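Local coordinates for protein glycerol trinitrate reductase (Agrobacterium tumefaciens, PDB 5EPD) that probably reduces nitrate esters such as glycerol trinitrate as an FMN-dependent Old Yellow Enzyme, though this crystal form lacks the flavin, at residues Val193-Ala198 / Glu231-Val236; Glu243-Arg248 / Leu277-Ile282; Tyr269-Leu274 / Arg305-Thr310. All coordinates share one frame; numbering follows the deposited sequence.

The three contacts follow one another round a closed eight-stranded parallel TIM barrel. Interaction 1 comes first: strand 193-196 meets helix 227-240, closing a loop of 32 residues before interaction 2 opens. Interaction 2 then joins strands 245-249 and 281-284, the two ends of a beta-alpha-beta unit, closing a loop of 28 residues that contains helix 263-276. Interaction 3 sets that helix against the end of helix 300-306, closing a loop of 30, so interactions 2 and 3 cross along the chain. All three touch: Val193 N meets Arg244 O between interactions 1 and 2, Ile282 N meets Thr310 O between 2 and 3, and Thr233 packs on Leu274 between 1 and 3.

Interaction 1. Residues Val193-Ala198 / Glu231-Val236; sequences VEVHGA and EVTAAV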
loop_
_atom_site.group_PDB
_atom_site.type_symbol
_atom_site.label_atom_id
_atom_site.label_comp_id
_atom_site.label_asym_id
_atom_site.label_seq_id
_atom_site.Cartn_x
_atom_site.Cartn_y
_atom_site.Cartn_z
ATOM N N VAL A 193 2.726 -5.681 -8.274
ATOM C CA VAL A 193 1.726 -5.097 -7.376
ATOM C C VAL A 193 1.956 -5.450 -5.917
ATOM O O VAL A 193 2.665 -6.418 -5.582
ATOM C CB VAL A 193 0.302 -5.561 -7.714
ATOM C CG1 VAL A 193 -0.054 -5.168 -9.145
ATOM C CG2 VAL A 193 0.167 -7.068 -7.490
ATOM N N GLU A 194 1.320 -4.660 -5.057
ATOM C CA GLU A 194 1.323 -4.903 -3.626
ATOM C C GLU A 194 -0.130 -4.906 -3.126
ATOM O O GLU A 194 -0.797 -3.898 -3.118
ATOM C CB GLU A 194 2.128 -3.833 -2.894
ATOM C CG GLU A 194 2.166 -4.107 -1.411
ATOM C CD GLU A 194 2.941 -3.093 -0.632
ATOM O OE1 GLU A 194 2.287 -2.291 0.079
ATOM O OE2 GLU A 194 4.189 -3.118 -0.722
ATOM N N VAL A 195 -0.612 -6.061 -2.708
ATOM C CA VAL A 195 -1.961 -6.208 -2.158
ATOM C C VAL A 195 -2.032 -5.434 -0.829
ATOM O O VAL A 195 -1.213 -5.669 0.079
ATOM C CB VAL A 195 -2.294 -7.728 -1.980
ATOM C CG1 VAL A 195 -3.626 -7.951 -1.258
ATOM C CG2 VAL A 195 -2.313 -8.418 -3.343
ATOM N N HIS A 196 -2.976 -4.499 -0.701
ATOM C CA HIS A 196 -3.099 -3.785 0.584
ATOM C C HIS A 196 -3.859 -4.658 1.636
ATOM O O HIS A 196 -5.118 -4.675 1.703
ATOM C CB HIS A 196 -3.744 -2.390 0.408
ATOM C CG HIS A 196 -3.446 -1.421 1.528
ATOM N ND1 HIS A 196 -2.943 -1.809 2.758
ATOM C CD2 HIS A 196 -3.609 -0.077 1.599
ATOM C CE1 HIS A 196 -2.785 -0.747 3.526
ATOM N NE2 HIS A 196 -3.182 0.320 2.846
ATOM N N GLY A 197 -3.077 -5.375 2.456
ATOM C CA GLY A 197 -3.624 -6.260 3.494
ATOM C C GLY A 197 -3.560 -5.662 4.899
ATOM O O GLY A 197 -3.744 -6.394 5.893
ATOM N N ALA A 198 -3.367 -4.330 4.974
ATOM C CA ALA A 198 -3.060 -3.603 6.232
ATOM C C ALA A 198 -3.996 -2.446 6.505
ATOM O O ALA A 198 -4.914 -2.146 5.714
ATOM C CB ALA A 198 -1.629 -3.065 6.178
ATOM N N GLU A 231 -6.953 -15.806 -0.448
ATOM C CA GLU A 231 -7.593 -16.010 -1.749
ATOM C C GLU A 231 -7.243 -14.901 -2.700
ATOM O O GLU A 231 -7.001 -15.148 -3.885
ATOM C CB GLU A 231 -9.113 -16.109 -1.621
ATOM C CG GLU A 231 -9.549 -17.509 -1.201
ATOM C CD GLU A 231 -11.027 -17.618 -0.921
ATOM O OE1 GLU A 231 -11.731 -16.602 -1.093
ATOM O OE2 GLU A 231 -11.467 -18.719 -0.522
ATOM N N VAL A 232 -7.226 -13.670 -2.190
ATOM C CA VAL A 232 -6.930 -12.511 -3.037
ATOM C C VAL A 232 -5.464 -12.573 -3.523
ATOM O O VAL A 232 -5.199 -12.483 -4.716
ATOM C CB VAL A 232 -7.272 -11.170 -2.332
ATOM C CG1 VAL A 232 -6.612 -9.992 -3.043
ATOM C CG2 VAL A 232 -8.780 -10.953 -2.279
ATOM N N THR A 233 -4.522 -12.767 -2.612
ATOM C CA THR A 233 -3.112 -12.895 -2.985
ATOM C C THR A 233 -2.834 -14.102 -3.924
ATOM O O THR A 233 -2.001 -14.028 -4.827
ATOM C CB THR A 233 -2.226 -12.989 -1.713
ATOM O OG1 THR A 233 -2.622 -11.986 -0.769
ATOM C CG2 THR A 233 -0.747 -12.814 -2.041
ATOM N N ALA A 234 -3.522 -15.213 -3.706
ATOM C CA ALA A 234 -3.359 -16.402 -4.556
ATOM C C ALA A 234 -3.810 -16.146 -6.011
ATOM O O ALA A 234 -3.144 -16.580 -6.971
ATOM C CB ALA A 234 -4.126 -17.587 -3.951
ATOM N N ALA A 235 -4.944 -15.444 -6.155
ATOM C CA ALA A 235 -5.492 -15.094 -7.463
ATOM C C ALA A 235 -4.625 -14.075 -8.191
ATOM O O ALA A 235 -4.445 -14.174 -9.398
ATOM C CB ALA A 235 -6.903 -14.570 -7.315
ATOM N N VAL A 236 -4.109 -13.091 -7.460
ATOM C CA VAL A 236 -3.215 -12.097 -8.032
ATOM C C VAL A 236 -1.911 -12.767 -8.456
ATOM O O VAL A 236 -1.420 -12.527 -9.547
ATOM C CB VAL A 236 -2.927 -10.947 -7.032
ATOM C CG1 VAL A 236 -1.776 -10.068 -7.516
ATOM C CG2 VAL A 236 -4.172 -10.102 -6.813
#
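Strand 193-196 and helix 231-236 run nearly antiparallel, their axes 165° apart and 9.8 Å distant at closest approach, with Val195 nearest Thr233 in the backbone register. This is the strand-to-helix packing of a TIM barrel: the outward side chains of a barrel strand lie against helix 227-240 of the surrounding layer. No hydrogen bond joins the segments; the contact consists of buried branched side chains. Val193 and Val236 reach toward each other tip to tip, Val193 CG2 lying 3.6 Å from Val236 CG1. The torsions bring these methyls together: Val236 CG1 stands opposite its own backbone N (chi1 168°), whereas Val193 CG2 sits between its backbone N and carbonyl carbon. Val232, one turn before Val236 on the helix, is crossed at a slant by Val195, whose CG1 lies 4.0 Å from Val232 CG1. The other methyl of Val195, CG2, faces Val236 CG2 at 4.3 Å, so Val195 lies between two successive turns of the helix. Strand residue Glu194 points away from the helix, and its carboxylate is hydrogen-bonded by His283. Helix 171-187 completes the packing, with Phe178 on Val232 and Ala182 on Val236. Thr233 brings a hydroxyl to this apolar seam, but its hydrogen bond goes to Met229 O within the helix; toward the strand, Thr233 OG1 merely touches Val195 CG1 at 4.2 Å.

Interaction 2. Residues Glu243-Arg248 / Leu277-Ile282; sequences ERTGIR and LGIAYI
Gly246 and Tyr281, with Ile247 and Ile282, bring together two neighbouring parallel strands of the TIM barrel, the first and last elements of a beta-alpha-beta crossover through helix 263-276. Among the backbone bonds, Ile247 N donates to Tyr281 O at 3.2 Å, with the donor tilted 22° from the carbonyl plane. The bond from Ala280 N to Thr245 O is weak, bent to 120° at the hydrogen. A CA-H...O contact from Ile282 CA to Ile247 O, 3.4 Å, supplements them. On the face that carries Ile247 and Ile282, Ile247 CG2 meets Ile282 CG2 at 3.8 Å; the loop residue Ile279 adds its CD1, also 3.8 Å from Ile247 CG2. Ile279 CG2 in turn packs against Thr245 CG2, while Leu274 of the intervening helix covers Ile247, Ile279 and Ile282. The aromatic contact occupies the opposite face. Tyr281 CG lies between its backbone N and carbonyl carbon, turning the ring across the neighbouring strand, and its OH is hydrogen-bonded to Glu194. Without a side chain, Gly246 lets the ring lie flat on the backbone in a CH-pi contact: its CA stands 3.6 Å from the Tyr281 ring centroid, only 8° off the normal.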
loop_
_atom_site.group_PDB
_atom_site.type_symbol
_atom_site.label_atom_id
_atom_site.label_comp_id
_atom_site.label_asym_id
_atom_site.label_seq_id
_atom_site.Cartn_x
_atom_site.Cartn_y
_atom_site.Cartn_z
ATOM N N GLU A 243 6.277 -13.801 -8.483
ATOM C CA GLU A 243 7.471 -12.960 -8.582
ATOM C C GLU A 243 7.148 -11.487 -8.910
ATOM O O GLU A 243 8.029 -10.667 -8.923
ATOM C CB GLU A 243 8.475 -13.550 -9.609
ATOM C CG GLU A 243 8.247 -13.202 -11.101
ATOM C CD GLU A 243 7.042 -13.885 -11.754
ATOM O OE1 GLU A 243 6.628 -14.965 -11.278
ATOM O OE2 GLU A 243 6.520 -13.348 -12.768
ATOM N N ARG A 244 5.904 -11.163 -9.217
ATOM C CA ARG A 244 5.492 -9.770 -9.313
ATOM C C ARG A 244 4.435 -9.421 -8.248
ATOM O O ARG A 244 3.842 -8.334 -8.290
ATOM C CB ARG A 244 4.943 -9.502 -10.699
ATOM C CG ARG A 244 5.970 -9.539 -11.829
ATOM C CD ARG A 244 5.372 -10.274 -13.015
ATOM N NE ARG A 244 5.330 -9.507 -14.256
ATOM C CZ ARG A 244 4.392 -9.641 -15.196
ATOM N NH1 ARG A 244 3.362 -10.479 -15.042
ATOM N NH2 ARG A 244 4.465 -8.908 -16.296
ATOM N N THR A 245 4.224 -10.328 -7.286
ATOM C CA THR A 245 3.244 -10.124 -6.217
ATOM C C THR A 245 3.915 -9.873 -4.857
ATOM O O THR A 245 4.832 -10.594 -4.457
ATOM C CB THR A 245 2.285 -11.322 -6.093
ATOM O OG1 THR A 245 1.694 -11.581 -7.371
ATOM C CG2 THR A 245 1.168 -11.043 -5.068
ATOM N N GLY A 246 3.458 -8.820 -4.177
ATOM C CA GLY A 246 3.812 -8.564 -2.790
ATOM C C GLY A 246 2.520 -8.324 -2.035
ATOM O O GLY A 246 1.460 -8.157 -2.645
ATOM N N ILE A 247 2.607 -8.322 -0.711
ATOM C CA ILE A 247 1.491 -7.941 0.118
ATOM C C ILE A 247 2.056 -7.083 1.246
ATOM O O ILE A 247 3.215 -7.287 1.667
ATOM C CB ILE A 247 0.758 -9.194 0.660
ATOM C CG1 ILE A 247 -0.501 -8.815 1.419
ATOM C CG2 ILE A 247 1.672 -10.019 1.561
ATOM C CD1 ILE A 247 -1.301 -10.017 1.843
ATOM N N ARG A 248 1.255 -6.111 1.702
ATOM C CA ARG A 248 1.534 -5.360 2.943
ATOM C C ARG A 248 0.605 -5.825 4.069
ATOM O O ARG A 248 -0.579 -5.975 3.825
ATOM C CB ARG A 248 1.310 -3.862 2.711
ATOM C CG ARG A 248 1.811 -2.951 3.825
ATOM C CD ARG A 248 1.667 -1.461 3.472
ATOM N NE ARG A 248 2.853 -0.678 3.861
ATOM C CZ ARG A 248 2.850 0.612 4.218
ATOM N NH1 ARG A 248 1.717 1.295 4.263
ATOM N NH2 ARG A 248 3.997 1.228 4.548
ATOM N N LEU A 277 2.459 -19.731 -0.963
ATOM C CA LEU A 277 2.086 -19.240 -2.306
ATOM C C LEU A 277 3.295 -18.793 -3.145
ATOM O O LEU A 277 3.157 -18.556 -4.349
ATOM C CB LEU A 277 1.081 -18.088 -2.205
ATOM C CG LEU A 277 -0.340 -18.470 -1.804
ATOM C CD1 LEU A 277 -1.160 -17.268 -1.331
ATOM C CD2 LEU A 277 -1.010 -19.150 -2.984
ATOM N N GLY A 278 4.464 -18.657 -2.517
ATOM C CA GLY A 278 5.710 -18.357 -3.240
ATOM C C GLY A 278 5.906 -16.896 -3.614
ATOM O O GLY A 278 6.770 -16.569 -4.420
ATOM N N ILE A 279 5.124 -16.007 -3.009
ATOM C CA ILE A 279 5.147 -14.597 -3.409
ATOM C C ILE A 279 6.497 -13.952 -3.127
ATOM O O ILE A 279 7.225 -14.337 -2.195
ATOM C CB ILE A 279 4.009 -13.743 -2.793
ATOM C CG1 ILE A 279 3.973 -13.880 -1.281
ATOM C CG2 ILE A 279 2.655 -14.106 -3.403
ATOM C CD1 ILE A 279 3.144 -12.805 -0.630
ATOM N N ALA A 280 6.807 -12.967 -3.964
ATOM C CA ALA A 280 8.073 -12.232 -3.918
ATOM C C ALA A 280 8.382 -11.572 -2.556
ATOM O O ALA A 280 9.532 -11.573 -2.133
ATOM C CB ALA A 280 8.097 -11.176 -5.018
ATOM N N TYR A 281 7.385 -10.999 -1.878
ATOM C CA TYR A 281 7.682 -10.292 -0.635
ATOM C C TYR A 281 6.495 -10.011 0.266
ATOM O O TYR A 281 5.359 -9.890 -0.191
ATOM C CB TYR A 281 8.398 -8.965 -0.941
ATOM C CG TYR A 281 7.526 -7.832 -1.452
ATOM C CD1 TYR A 281 6.723 -7.098 -0.589
ATOM C CD2 TYR A 281 7.546 -7.465 -2.798
ATOM C CE1 TYR A 281 5.948 -6.039 -1.055
ATOM C CE2 TYR A 281 6.791 -6.393 -3.274
ATOM C CZ TYR A 281 5.993 -5.685 -2.399
ATOM O OH TYR A 281 5.234 -4.636 -2.856
ATOM N N ILE A 282 6.794 -9.889 1.560
ATOM C CA ILE A 282 5.874 -9.294 2.510
ATOM C C ILE A 282 6.435 -7.943 2.953
ATOM O O ILE A 282 7.646 -7.742 3.044
ATOM C CB ILE A 282 5.565 -10.205 3.736
ATOM C CG1 ILE A 282 6.843 -10.601 4.494
ATOM C CG2 ILE A 282 4.777 -11.442 3.296
ATOM C CD1 ILE A 282 6.577 -11.367 5.769
#

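Interaction 3. Residues Tyr269-Leu274 / Arg305-Thr310; sequences YIVDKL and RRFSRT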
loop_
_atom_site.group_PDB
_atom_site.type_symbol
_atom_site.label_atom_id
_atom_site.label_comp_id
_atom_site.label_asym_id
_atom_site.label_seq_id
_atom_site.Cartn_x
_atom_site.Cartn_y
_atom_site.Cartn_z
ATOM N N TYR A 269 0.095 -17.681 11.055
ATOM C CA TYR A 269 -0.706 -18.451 10.092
ATOM C C TYR A 269 -0.676 -17.849 8.680
ATOM O O TYR A 269 -0.306 -18.526 7.702
ATOM C CB TYR A 269 -2.170 -18.578 10.552
ATOM C CG TYR A 269 -2.990 -19.364 9.543
ATOM C CD1 TYR A 269 -2.889 -20.752 9.483
ATOM C CD2 TYR A 269 -3.819 -18.720 8.606
ATOM C CE1 TYR A 269 -3.609 -21.493 8.551
ATOM C CE2 TYR A 269 -4.546 -19.456 7.664
ATOM C CZ TYR A 269 -4.440 -20.849 7.640
ATOM O OH TYR A 269 -5.148 -21.629 6.730
ATOM N N ILE A 270 -1.076 -16.573 8.596
ATOM C CA ILE A 270 -1.100 -15.820 7.330
ATOM C C ILE A 270 0.261 -15.834 6.629
ATOM O O ILE A 270 0.329 -16.064 5.421
ATOM C CB ILE A 270 -1.607 -14.360 7.529
ATOM C CG1 ILE A 270 -3.136 -14.361 7.665
ATOM C CG2 ILE A 270 -1.216 -13.459 6.349
ATOM C CD1 ILE A 270 -3.688 -13.220 8.495
ATOM N N VAL A 271 1.342 -15.594 7.362
ATOM C CA VAL A 271 2.677 -15.588 6.706
ATOM C C VAL A 271 3.115 -16.995 6.276
ATOM O O VAL A 271 3.692 -17.137 5.212
ATOM C CB VAL A 271 3.764 -14.848 7.536
ATOM C CG1 VAL A 271 5.172 -15.060 6.957
ATOM C CG2 VAL A 271 3.447 -13.352 7.586
ATOM N N ASP A 272 2.811 -18.022 7.066
ATOM C CA ASP A 272 3.017 -19.413 6.613
ATOM C C ASP A 272 2.349 -19.650 5.257
ATOM O O ASP A 272 2.949 -20.161 4.317
ATOM C CB ASP A 272 2.413 -20.421 7.610
ATOM C CG ASP A 272 3.232 -20.573 8.879
ATOM O OD1 ASP A 272 4.469 -20.343 8.836
ATOM O OD2 ASP A 272 2.616 -20.929 9.923
ATOM N N LYS A 273 1.078 -19.293 5.185
ATOM C CA LYS A 273 0.316 -19.463 3.961
ATOM C C LYS A 273 0.812 -18.577 2.804
ATOM O O LYS A 273 0.804 -18.997 1.637
ATOM C CB LYS A 273 -1.149 -19.194 4.267
ATOM C CG LYS A 273 -1.774 -20.324 5.070
ATOM C CD LYS A 273 -2.122 -21.484 4.141
ATOM C CE LYS A 273 -2.866 -22.599 4.854
ATOM N NZ LYS A 273 -1.970 -23.731 5.215
ATOM N N LEU A 274 1.235 -17.355 3.123
ATOM C CA LEU A 274 1.786 -16.468 2.098
ATOM C C LEU A 274 3.060 -17.063 1.559
ATOM O O LEU A 274 3.244 -17.097 0.348
ATOM C CB LEU A 274 2.063 -15.062 2.633
ATOM C CG LEU A 274 0.821 -14.220 2.867
ATOM C CD1 LEU A 274 1.187 -13.044 3.773
ATOM C CD2 LEU A 274 0.212 -13.770 1.540
ATOM N N ARG A 305 11.099 -15.353 10.051
ATOM C CA ARG A 305 11.506 -16.745 9.924
ATOM C C ARG A 305 10.602 -17.535 8.969
ATOM O O ARG A 305 11.074 -18.294 8.135
ATOM C CB ARG A 305 11.519 -17.402 11.300
ATOM C CG ARG A 305 12.860 -17.291 11.988
ATOM C CD ARG A 305 12.852 -17.946 13.355
ATOM N NE ARG A 305 12.916 -16.922 14.392
ATOM C CZ ARG A 305 11.943 -16.629 15.257
ATOM N NH1 ARG A 305 12.141 -15.654 16.147
ATOM N NH2 ARG A 305 10.785 -17.294 15.257
ATOM N N ARG A 306 9.296 -17.336 9.089
ATOM C CA ARG A 306 8.316 -18.087 8.311
ATOM C C ARG A 306 8.346 -17.757 6.848
ATOM O O ARG A 306 7.974 -18.587 6.022
ATOM C CB ARG A 306 6.915 -17.811 8.830
ATOM C CG ARG A 306 6.693 -18.418 10.185
ATOM C CD ARG A 306 5.423 -17.905 10.828
ATOM N NE ARG A 306 5.436 -18.230 12.248
ATOM C CZ ARG A 306 5.209 -19.442 12.741
ATOM N NH1 ARG A 306 4.916 -20.457 11.938
ATOM N NH2 ARG A 306 5.251 -19.625 14.044
ATOM N N PHE A 307 8.741 -16.537 6.521
ATOM C CA PHE A 307 8.731 -16.109 5.134
ATOM C C PHE A 307 10.149 -16.260 4.566
ATOM O O PHE A 307 11.141 -15.779 5.123
ATOM C CB PHE A 307 8.171 -14.675 4.991
ATOM C CG PHE A 307 7.801 -14.315 3.569
ATOM C CD1 PHE A 307 6.611 -14.795 2.993
ATOM C CD2 PHE A 307 8.654 -13.536 2.791
ATOM C CE1 PHE A 307 6.287 -14.482 1.683
ATOM C CE2 PHE A 307 8.334 -13.239 1.480
ATOM C CZ PHE A 307 7.156 -13.705 0.926
ATOM N N SER A 308 10.227 -16.943 3.437
ATOM C CA SER A 308 11.497 -17.384 2.896
ATOM C C SER A 308 12.057 -16.421 1.823
ATOM O O SER A 308 13.181 -16.588 1.379
ATOM C CB SER A 308 11.313 -18.795 2.314
ATOM O OG SER A 308 10.719 -18.743 1.020
ATOM N N ARG A 309 11.265 -15.449 1.391
ATOM C CA ARG A 309 11.708 -14.443 0.417
ATOM C C ARG A 309 11.920 -13.081 1.106
ATOM O O ARG A 309 12.180 -13.026 2.313
ATOM C CB ARG A 309 10.664 -14.346 -0.702
ATOM C CG ARG A 309 10.964 -15.167 -1.940
ATOM C CD ARG A 309 10.576 -16.619 -1.790
ATOM N NE ARG A 309 10.730 -17.305 -3.071
ATOM C CZ ARG A 309 10.017 -18.359 -3.479
ATOM N NH1 ARG A 309 9.043 -18.885 -2.735
ATOM N NH2 ARG A 309 10.276 -18.893 -4.662
ATOM N N THR A 310 11.787 -11.989 0.348
ATOM C CA THR A 310 11.980 -10.619 0.862
ATOM C C THR A 310 11.009 -10.147 1.959
ATOM O O THR A 310 9.784 -10.350 1.890
ATOM C CB THR A 310 11.911 -9.614 -0.288
ATOM O OG1 THR A 310 12.811 -10.045 -1.311
ATOM C CG2 THR A 310 12.267 -8.188 0.169
HETATM O O HOH W 1 6.504 -20.612 7.382
#
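Val271 and Phe307 form the tightly packed side of this contact, where helix 263-276 of the TIM barrel's outer layer meets the end of helix 300-306 and the turn leading to strand 310-313. Val271 CG1 presses 3.6 Å from Phe307 CB, the two side chains crossing at about a right angle, and the same methyl lies 3.8 Å from Arg306 CB. Phe307, the first residue to leave the helix, has CG opposite its backbone N (chi1 -165°), which carries the ring along helix 269-274 until its edge meets the backbone of Leu274, Phe307 CE1 lying 4.1 Å from Leu274 C; this packing is looser. Ile282 of barrel strand 281-284 also touches Val271, Leu274 and Phe307, and this side is buried and apolar. The other side is polar and partly exposed. Here Arg306 stretches out from CG to NE across Asp272, and its NH1 donates a nearly straight bond (168°) to Asp272 OD1, 3.1 Å away, using the syn lone pair. This oxygen lies in the guanidinium plane, although the carboxylate plane is turned 67° from it. NH1 also forms a salt bridge with Asp272 OD2 at 3.1 Å, so one nitrogen spans both oxygens. Ser302 OG holds the NE of Arg306 from within its own helix. A water donates to Arg306 O; its approach to Asp272 OD1 is unusually short, so that half of the bridge is doubtful. With one arginine nitrogen serving both oxygens, Asp272 is probably charged, and the ion pair joins the two helices at the solvent side of their apolar seam.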